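Local coordinates for protein peptidase S15/CocE/NonD (Thaumarchaeota archaeon SCGC AB-539-E09, PDB 4PF1) that probably acts as a serine aminopeptidase of the alpha/beta hydrolase fold, removing residues from the N-terminal end of peptides, at residues Y428-A433 against N587-V592; A494-S499 against A606-W611; A501-K506 against V576-F581. One frame throughout, in Å; residues are numbered along the deposited sequence.

Contact 1: residues Y428-A433 against N587-V592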
loop_
_atom_site.group_PDB
_atom_site.type_symbol
_atom_site.label_atom_id
_atom_site.label_comp_id
_atom_site.label_asym_id
_atom_site.label_seq_id
_atom_site.Cartn_x
_atom_site.Cartn_y
_atom_site.Cartn_z
ATOM N N TYR A 428 -36.994 -1.425 18.926
ATOM C CA TYR A 428 -36.527 -1.233 17.551
ATOM C C TYR A 428 -37.331 -2.111 16.598
ATOM O O TYR A 428 -37.932 -3.104 17.023
ATOM C CB TYR A 428 -35.013 -1.494 17.403
ATOM C CG TYR A 428 -34.591 -2.947 17.457
ATOM C CD1 TYR A 428 -34.430 -3.602 18.674
ATOM C CD2 TYR A 428 -34.264 -3.642 16.296
ATOM C CE1 TYR A 428 -33.948 -4.907 18.737
ATOM C CE2 TYR A 428 -33.822 -4.964 16.343
ATOM C CZ TYR A 428 -33.665 -5.593 17.568
ATOM O OH TYR A 428 -33.225 -6.893 17.628
ATOM N N VAL A 429 -37.351 -1.738 15.310
ATOM C CA VAL A 429 -38.058 -2.503 14.293
ATOM C C VAL A 429 -37.032 -3.213 13.408
ATOM O O VAL A 429 -36.142 -2.568 12.843
ATOM C CB VAL A 429 -39.041 -1.630 13.463
ATOM C CG1 VAL A 429 -39.727 -2.454 12.374
ATOM C CG2 VAL A 429 -40.081 -0.963 14.364
ATOM N N SER A 430 -37.151 -4.545 13.306
ATOM C CA SER A 430 -36.285 -5.343 12.452
ATOM C C SER A 430 -37.001 -5.632 11.138
ATOM O O SER A 430 -38.073 -6.249 11.135
ATOM C CB SER A 430 -35.880 -6.634 13.150
ATOM O OG SER A 430 -35.249 -7.523 12.242
ATOM N N ASP A 431 -36.428 -5.159 10.028
ATOM C CA ASP A 431 -37.020 -5.320 8.707
ATOM C C ASP A 431 -36.228 -6.351 7.880
ATOM O O ASP A 431 -35.111 -6.062 7.441
ATOM C CB ASP A 431 -37.087 -3.956 7.984
ATOM C CG ASP A 431 -37.771 -3.967 6.624
ATOM O OD1 ASP A 431 -38.408 -4.990 6.283
ATOM O OD2 ASP A 431 -37.688 -2.948 5.914
ATOM N N PRO A 432 -36.822 -7.543 7.607
ATOM C CA PRO A 432 -36.106 -8.558 6.807
ATOM C C PRO A 432 -35.826 -8.111 5.364
ATOM O O PRO A 432 -34.945 -8.678 4.725
ATOM C CB PRO A 432 -37.047 -9.770 6.847
ATOM C CG PRO A 432 -37.939 -9.529 8.030
ATOM C CD PRO A 432 -38.131 -8.050 8.060
ATOM N N ALA A 433 -36.547 -7.081 4.858
ATOM C CA ALA A 433 -36.293 -6.536 3.514
ATOM C C ALA A 433 -34.989 -5.713 3.520
ATOM O O ALA A 433 -34.367 -5.535 2.473
ATOM C CB ALA A 433 -37.468 -5.677 3.054
ATOM N N ASN A 587 -34.101 -14.545 9.201
ATOM C CA ASN A 587 -35.240 -15.143 9.862
ATOM C C ASN A 587 -36.482 -14.450 9.285
ATOM O O ASN A 587 -36.500 -13.215 9.214
ATOM C CB ASN A 587 -35.151 -14.984 11.383
ATOM C CG ASN A 587 -36.149 -15.835 12.132
ATOM O OD1 ASN A 587 -37.368 -15.669 12.008
ATOM N ND2 ASN A 587 -35.651 -16.766 12.927
ATOM N N PRO A 588 -37.497 -15.206 8.798
ATOM C CA PRO A 588 -38.682 -14.549 8.204
ATOM C C PRO A 588 -39.447 -13.668 9.195
ATOM O O PRO A 588 -40.136 -12.736 8.780
ATOM C CB PRO A 588 -39.545 -15.726 7.730
ATOM C CG PRO A 588 -38.615 -16.897 7.673
ATOM C CD PRO A 588 -37.622 -16.677 8.759
ATOM N N GLN A 589 -39.296 -13.951 10.507
ATOM C CA GLN A 589 -39.932 -13.254 11.636
ATOM C C GLN A 589 -41.431 -13.635 11.749
ATOM O O GLN A 589 -42.162 -13.084 12.571
ATOM C CB GLN A 589 -39.675 -11.731 11.625
ATOM C CG GLN A 589 -38.172 -11.432 11.711
ATOM C CD GLN A 589 -37.770 -9.992 11.864
ATOM O OE1 GLN A 589 -36.658 -9.702 12.307
ATOM N NE2 GLN A 589 -38.607 -9.057 11.433
ATOM N N THR A 590 -41.841 -14.643 10.962
ATOM C CA THR A 590 -43.113 -15.362 11.050
ATOM C C THR A 590 -42.720 -16.828 11.042
ATOM O O THR A 590 -41.763 -17.182 10.346
ATOM C CB THR A 590 -44.130 -14.986 9.941
ATOM O OG1 THR A 590 -43.692 -15.475 8.676
ATOM C CG2 THR A 590 -44.439 -13.495 9.883
ATOM N N PHE A 591 -43.382 -17.672 11.848
ATOM C CA PHE A 591 -43.009 -19.085 11.932
ATOM C C PHE A 591 -43.358 -19.865 10.659
ATOM O O PHE A 591 -44.512 -19.864 10.218
ATOM C CB PHE A 591 -43.635 -19.766 13.160
ATOM C CG PHE A 591 -43.146 -21.182 13.381
ATOM C CD1 PHE A 591 -41.910 -21.425 13.970
ATOM C CD2 PHE A 591 -43.910 -22.271 12.976
ATOM C CE1 PHE A 591 -41.454 -22.732 14.165
ATOM C CE2 PHE A 591 -43.449 -23.578 13.164
ATOM C CZ PHE A 591 -42.225 -23.800 13.759
ATOM N N VAL A 592 -42.344 -20.549 10.095
ATOM C CA VAL A 592 -42.455 -21.431 8.925
ATOM C C VAL A 592 -41.876 -22.818 9.309
ATOM O O VAL A 592 -41.024 -22.875 10.199
ATOM C CB VAL A 592 -41.780 -20.851 7.641
ATOM C CG1 VAL A 592 -42.482 -19.585 7.167
ATOM C CG2 VAL A 592 -40.282 -20.609 7.837
#

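Contact 2: residues A494-S499 against A606-W611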
loop_
_atom_site.group_PDB
_atom_site.type_symbol
_atom_site.label_atom_id
_atom_site.label_comp_id
_atom_site.label_asym_id
_atom_site.label_seq_id
_atom_site.Cartn_x
_atom_site.Cartn_y
_atom_site.Cartn_z
ATOM N N ALA A 494 -36.595 -10.884 25.877
ATOM C CA ALA A 494 -37.031 -10.130 24.713
ATOM C C ALA A 494 -38.405 -10.552 24.197
ATOM O O ALA A 494 -38.794 -11.717 24.314
ATOM C CB ALA A 494 -36.004 -10.262 23.601
ATOM N N SER A 495 -39.125 -9.593 23.601
ATOM C CA SER A 495 -40.420 -9.826 22.976
ATOM C C SER A 495 -40.378 -9.390 21.516
ATOM O O SER A 495 -39.657 -8.453 21.171
ATOM C CB SER A 495 -41.527 -9.087 23.725
ATOM O OG SER A 495 -41.442 -7.681 23.551
ATOM N N THR A 496 -41.136 -10.077 20.664
ATOM C CA THR A 496 -41.258 -9.745 19.245
ATOM C C THR A 496 -42.727 -9.725 18.857
ATOM O O THR A 496 -43.512 -10.505 19.399
ATOM C CB THR A 496 -40.441 -10.721 18.355
ATOM O OG1 THR A 496 -40.681 -10.404 16.977
ATOM C CG2 THR A 496 -40.783 -12.195 18.606
ATOM N N SER A 497 -43.101 -8.858 17.902
ATOM C CA SER A 497 -44.476 -8.818 17.406
ATOM C C SER A 497 -44.721 -9.968 16.396
ATOM O O SER A 497 -45.860 -10.201 15.997
ATOM C CB SER A 497 -44.793 -7.461 16.782
ATOM O OG SER A 497 -43.916 -7.148 15.713
ATOM N N GLY A 498 -43.652 -10.683 16.029
ATOM C CA GLY A 498 -43.708 -11.824 15.117
ATOM C C GLY A 498 -43.773 -13.170 15.821
ATOM O O GLY A 498 -43.885 -13.224 17.050
ATOM N N SER A 499 -43.713 -14.276 15.044
ATOM C CA SER A 499 -43.788 -15.644 15.586
ATOM C C SER A 499 -42.439 -16.385 15.508
ATOM O O SER A 499 -42.346 -17.548 15.910
ATOM C CB SER A 499 -44.887 -16.454 14.901
ATOM O OG SER A 499 -45.016 -16.151 13.523
ATOM N N ALA A 606 -40.988 -6.697 12.165
ATOM C CA ALA A 606 -41.384 -7.012 13.533
ATOM C C ALA A 606 -40.841 -5.978 14.501
ATOM O O ALA A 606 -39.736 -5.462 14.306
ATOM C CB ALA A 606 -40.899 -8.399 13.920
ATOM N N THR A 607 -41.630 -5.667 15.537
ATOM C CA THR A 607 -41.266 -4.737 16.601
ATOM C C THR A 607 -40.568 -5.537 17.692
ATOM O O THR A 607 -41.167 -6.448 18.261
ATOM C CB THR A 607 -42.516 -3.990 17.094
ATOM O OG1 THR A 607 -43.099 -3.305 15.989
ATOM C CG2 THR A 607 -42.208 -2.998 18.201
ATOM N N GLN A 608 -39.284 -5.237 17.940
ATOM C CA GLN A 608 -38.466 -5.963 18.912
ATOM C C GLN A 608 -38.253 -5.145 20.164
ATOM O O GLN A 608 -38.000 -3.943 20.079
ATOM C CB GLN A 608 -37.098 -6.363 18.310
ATOM C CG GLN A 608 -37.108 -6.731 16.811
ATOM C CD GLN A 608 -37.752 -8.066 16.532
ATOM O OE1 GLN A 608 -38.957 -8.249 16.699
ATOM N NE2 GLN A 608 -36.974 -9.003 16.026
ATOM N N ARG A 609 -38.326 -5.800 21.334
ATOM C CA ARG A 609 -38.156 -5.134 22.621
ATOM C C ARG A 609 -37.244 -5.922 23.535
ATOM O O ARG A 609 -37.548 -7.070 23.855
ATOM C CB ARG A 609 -39.517 -4.932 23.313
ATOM C CG ARG A 609 -40.389 -3.851 22.709
ATOM C CD ARG A 609 -41.757 -3.866 23.355
ATOM N NE ARG A 609 -42.647 -2.859 22.779
ATOM C CZ ARG A 609 -43.911 -2.685 23.147
ATOM N NH1 ARG A 609 -44.446 -3.445 24.095
ATOM N NH2 ARG A 609 -44.651 -1.747 22.573
ATOM N N VAL A 610 -36.138 -5.304 23.978
ATOM C CA VAL A 610 -35.230 -5.912 24.945
ATOM C C VAL A 610 -35.589 -5.327 26.321
ATOM O O VAL A 610 -35.364 -4.138 26.574
ATOM C CB VAL A 610 -33.736 -5.736 24.566
ATOM C CG1 VAL A 610 -32.821 -6.108 25.729
ATOM C CG2 VAL A 610 -33.392 -6.563 23.327
ATOM N N TRP A 611 -36.218 -6.154 27.171
ATOM C CA TRP A 611 -36.725 -5.743 28.479
ATOM C C TRP A 611 -35.632 -5.700 29.549
ATOM O O TRP A 611 -34.712 -6.514 29.536
ATOM C CB TRP A 611 -37.879 -6.655 28.907
ATOM C CG TRP A 611 -39.147 -6.400 28.139
ATOM C CD1 TRP A 611 -39.380 -6.667 26.820
ATOM C CD2 TRP A 611 -40.351 -5.806 28.647
ATOM N NE1 TRP A 611 -40.650 -6.269 26.472
ATOM C CE2 TRP A 611 -41.268 -5.733 27.574
ATOM C CE3 TRP A 611 -40.748 -5.335 29.910
ATOM C CZ2 TRP A 611 -42.569 -5.242 27.735
ATOM C CZ3 TRP A 611 -42.031 -4.830 30.063
ATOM C CH2 TRP A 611 -42.922 -4.776 28.981
HETATM O O HOH W 1 -42.197 -6.851 20.899
HETATM O O HOH W 2 -43.722 -6.238 24.679
#

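Contact 3: residues A501-K506 against V576-F581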
loop_
_atom_site.group_PDB
_atom_site.type_symbol
_atom_site.label_atom_id
_atom_site.label_comp_id
_atom_site.label_asym_id
_atom_site.label_seq_id
_atom_site.Cartn_x
_atom_site.Cartn_y
_atom_site.Cartn_z
ATOM N N ALA A 501 -37.801 -15.218 15.425
ATOM C CA ALA A 501 -36.797 -14.149 15.506
ATOM C C ALA A 501 -35.408 -14.688 15.716
ATOM O O ALA A 501 -35.237 -15.709 16.370
ATOM C CB ALA A 501 -37.132 -13.190 16.647
ATOM N N ASP A 502 -34.410 -13.967 15.197
ATOM C CA ASP A 502 -32.994 -14.219 15.439
ATOM C C ASP A 502 -32.504 -13.161 16.397
ATOM O O ASP A 502 -32.923 -12.006 16.285
ATOM C CB ASP A 502 -32.184 -14.169 14.129
ATOM C CG ASP A 502 -32.206 -15.443 13.312
ATOM O OD1 ASP A 502 -32.692 -16.470 13.826
ATOM O OD2 ASP A 502 -31.747 -15.409 12.155
ATOM N N TRP A 503 -31.660 -13.535 17.363
ATOM C CA TRP A 503 -31.134 -12.563 18.307
ATOM C C TRP A 503 -29.612 -12.618 18.301
ATOM O O TRP A 503 -29.023 -13.643 18.651
ATOM C CB TRP A 503 -31.706 -12.777 19.724
ATOM C CG TRP A 503 -33.208 -12.719 19.797
ATOM C CD1 TRP A 503 -34.066 -13.777 19.833
ATOM C CD2 TRP A 503 -34.025 -11.538 19.819
ATOM N NE1 TRP A 503 -35.367 -13.333 19.898
ATOM C CE2 TRP A 503 -35.371 -11.963 19.888
ATOM C CE3 TRP A 503 -33.748 -10.158 19.818
ATOM C CZ2 TRP A 503 -36.441 -11.058 19.947
ATOM C CZ3 TRP A 503 -34.808 -9.261 19.877
ATOM C CH2 TRP A 503 -36.137 -9.712 19.925
ATOM N N VAL A 504 -28.986 -11.529 17.834
ATOM C CA VAL A 504 -27.530 -11.382 17.770
ATOM C C VAL A 504 -27.077 -10.582 18.989
ATOM O O VAL A 504 -27.580 -9.480 19.216
ATOM C CB VAL A 504 -27.069 -10.702 16.446
ATOM C CG1 VAL A 504 -25.548 -10.572 16.387
ATOM C CG2 VAL A 504 -27.598 -11.435 15.221
ATOM N N VAL A 505 -26.152 -11.139 19.783
ATOM C CA VAL A 505 -25.612 -10.450 20.952
ATOM C C VAL A 505 -24.115 -10.256 20.736
ATOM O O VAL A 505 -23.408 -11.226 20.473
ATOM C CB VAL A 505 -25.923 -11.181 22.297
ATOM C CG1 VAL A 505 -25.314 -10.433 23.484
ATOM C CG2 VAL A 505 -27.428 -11.358 22.497
ATOM N N LYS A 506 -23.638 -8.997 20.831
ATOM C CA LYS A 506 -22.216 -8.681 20.654
ATOM C C LYS A 506 -21.620 -8.042 21.898
ATOM O O LYS A 506 -22.220 -7.118 22.455
ATOM C CB LYS A 506 -21.998 -7.717 19.479
ATOM C CG LYS A 506 -22.682 -8.063 18.176
ATOM C CD LYS A 506 -22.344 -6.985 17.165
ATOM C CE LYS A 506 -23.314 -6.925 16.032
ATOM N NZ LYS A 506 -23.249 -5.614 15.332
ATOM N N VAL A 576 -27.239 -5.361 20.296
ATOM C CA VAL A 576 -28.256 -6.383 20.004
ATOM C C VAL A 576 -28.972 -6.039 18.675
ATOM O O VAL A 576 -29.413 -4.906 18.477
ATOM C CB VAL A 576 -29.255 -6.598 21.183
ATOM C CG1 VAL A 576 -30.503 -7.370 20.737
ATOM C CG2 VAL A 576 -28.577 -7.316 22.345
ATOM N N GLN A 577 -29.059 -7.028 17.769
ATOM C CA GLN A 577 -29.715 -6.889 16.469
ATOM C C GLN A 577 -30.450 -8.195 16.105
ATOM O O GLN A 577 -30.338 -9.176 16.845
ATOM C CB GLN A 577 -28.708 -6.471 15.380
ATOM C CG GLN A 577 -27.491 -7.377 15.254
ATOM C CD GLN A 577 -26.441 -6.779 14.358
ATOM O OE1 GLN A 577 -25.907 -5.701 14.623
ATOM N NE2 GLN A 577 -26.100 -7.478 13.285
ATOM N N SER A 578 -31.224 -8.198 14.995
ATOM C CA SER A 578 -32.041 -9.358 14.619
ATOM C C SER A 578 -31.657 -10.002 13.265
ATOM O O SER A 578 -32.379 -10.880 12.775
ATOM C CB SER A 578 -33.516 -8.982 14.611
ATOM O OG SER A 578 -34.017 -8.843 15.929
ATOM N N SER A 579 -30.515 -9.596 12.688
ATOM C CA SER A 579 -29.992 -10.148 11.436
ATOM C C SER A 579 -28.478 -9.947 11.356
ATOM O O SER A 579 -27.943 -9.023 11.969
ATOM C CB SER A 579 -30.687 -9.531 10.223
ATOM O OG SER A 579 -30.656 -8.115 10.241
ATOM N N TRP A 580 -27.795 -10.850 10.634
ATOM C CA TRP A 580 -26.339 -10.898 10.442
ATOM C C TRP A 580 -26.103 -11.470 9.042
ATOM O O TRP A 580 -25.696 -12.621 8.888
ATOM C CB TRP A 580 -25.726 -11.800 11.536
ATOM C CG TRP A 580 -24.625 -11.201 12.359
ATOM C CD1 TRP A 580 -24.083 -9.952 12.245
ATOM C CD2 TRP A 580 -23.908 -11.856 13.414
ATOM N NE1 TRP A 580 -23.079 -9.785 13.172
ATOM C CE2 TRP A 580 -22.944 -10.942 13.897
ATOM C CE3 TRP A 580 -23.992 -13.129 14.006
ATOM C CZ2 TRP A 580 -22.075 -11.259 14.949
ATOM C CZ3 TRP A 580 -23.128 -13.442 15.045
ATOM C CH2 TRP A 580 -22.179 -12.517 15.501
ATOM N N PHE A 581 -26.420 -10.663 8.023
ATOM C CA PHE A 581 -26.520 -11.040 6.613
ATOM C C PHE A 581 -25.309 -10.583 5.750
ATOM O O PHE A 581 -24.747 -9.528 6.025
ATOM C CB PHE A 581 -27.820 -10.408 6.072
ATOM C CG PHE A 581 -28.385 -11.018 4.821
ATOM C CD1 PHE A 581 -29.081 -12.220 4.868
ATOM C CD2 PHE A 581 -28.225 -10.392 3.590
ATOM C CE1 PHE A 581 -29.588 -12.800 3.701
ATOM C CE2 PHE A 581 -28.735 -10.970 2.425
ATOM C CZ PHE A 581 -29.419 -12.168 2.490
HETATM O O HOH W 3 -35.017 -11.959 13.173
#

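Contact 1: residues Y428-A433 against N587-V592
The amide of Gln589 grips Ser430 at two points. Its OE1 takes the hydroxyl proton of Ser430 OG at 2.6 Å, the donor lying in the carbonyl plane on a lone pair, while Gln589 NE2 gives a nearly straight bond of 2.9 Å (166°) to Ser430 O. That second oxygen lies close to the amide plane of Gln589, although the donor stands above the carbonyl plane of Ser430. The serine reaches its partner because OG swings anti to its own nitrogen (chi1 169°). Gln589 NE2 also donates to the carbonyl of Arg604, so three hydrogen bonds fix the rotation of this buried amide. Pro432 packs obliquely against the same group, CG lying 3.5 Å from Gln589 NE2. Behind the glutamine, an Asx turn sets the backbone: Asn587 OD1 accepts from Gln589 N at 3.0 Å, and Gln589 itself takes a left-handed conformation (phi 75°). Asn587 ND2 is held in turn by Asp500 and Asp502. Asp431 packs on Thr468 of the second subunit. The contact therefore clasps the end of strand 425-430, which pairs with strand 606-625, to the long loop between strands 571-577 and 606-625.

Contact 2: residues A494-S499 against A606-W611
Arg609 and Ser495 face each other as a hydrogen-bonded antiparallel pair. Ser495 N donates to Arg609 O and Arg609 N returns the bond to Ser495 O, each 3.0 Å long. The non-hydrogen-bonded pairs Ala494-Val610 and Thr496-Gln608 flank it and send their side chains to the opposite face of the sheet. The two strand axes run 4.8 Å apart at 167°.

Starting at its root, Arg609 CB lies 3.4 Å from Ser495 OG. CG and CD then pass the same hydroxyl, CD at 3.8 Å, and the chain stays extended out to NE, which makes a salt bridge with Glu427 on the neighbouring strand 425-430. At the tip, Arg609 NH1 donates to water 2, which also hydrogen-bonds Ser495 OG. Water 1 bonds Ser495 OG and donates to Thr607 O. With chi1 at 70°, OG sits between its own nitrogen and carbonyl carbon, a crowded position that lets it meet both waters; it also comes 3.3 Å from Trp611 NE1, near the plane of the indole at its edge.

Past the strand end the pairing changes character. Ser497 N still donates to Thr607 O, over a more bent bond (137°), but the return partner is a hydroxyl, Thr607 N pointing almost straight at Ser497 OG at 2.7 Å. Thr496 OG1 accepts from Gly498 N in an ST turn that leads the chain out of the sheet.

Chemically, then, the Arg609 face is knit by hydroxyl, water and guanidinium, and Glu427 probably balances the arginine's charge. Ser497 uses its side chain in place of a backbone carbonyl, so the pairing runs on to Ser497 and Thr607, with the hydroxyl standing in for one carbonyl.

Contact 3: residues A501-K506 against V576-F581
Trp580 receives Val504 on one face of its indole: CG1 stands 3.5 Å from the centroid of the six-membered ring, only 9° off the normal, a clear CH-pi contact. The methyl is placed there by its position anti to the backbone N (chi1 -179°). Trp456 meets the Trp580 ring edge-to-face. The other indole, Trp503, has Val576 CG1 at its edge, 4.4 Å from CE3. The side chains of Gln577 and Lys506 cross at a slant. Lys506 NZ bonds Gln577 OE1 at 2.8 Å from above the carbonyl plane of the amide, and Gln577 NE2 donates to Ser579 O at 2.7 Å, so both ends of the amide are used; Gln461 and Gln575 also hold the ammonium. In the backbone, Val504 and Gln577 form a hydrogen-bonded antiparallel pair, Val504 N meeting Gln577 O at 2.9 Å. Farther on, where residues 578-581 leave the sheet, water 3 spans Asp502 N and Ser578 O. Asp502 has its salt bridge with Arg534. Strand 502-510 thus runs between 571-577 and 525-534 in a four-stranded antiparallel sheet, with Trp503 packing toward strands 489-496 and 606-625 and Trp580 lying against strand 525-534.

In the fold
From the N terminus, the hydrolase sheet and its helices come first, and all three contacts belong to the C-terminal half of the chain. Segment 428-433 opens contact 1, 494-499 opens contact 2, and 501-506 follows at once to open contact 3. Contact 3 closes first, at 576-581, inside the spans of both others; contact 1 closes next at 587-592 and contact 2 last at 606-611, so these two cross. Contact 2 joins strands of the branched sheet, contact 3 joins strands of the four-stranded one, and contact 1 brings in the loop between strands 571-577 and 606-625. Tyr428 OH to Ser578 OG, Tyr428 O to Gln608 N (a probable hydrogen bond), and Trp503 against Ala494 bind the three together.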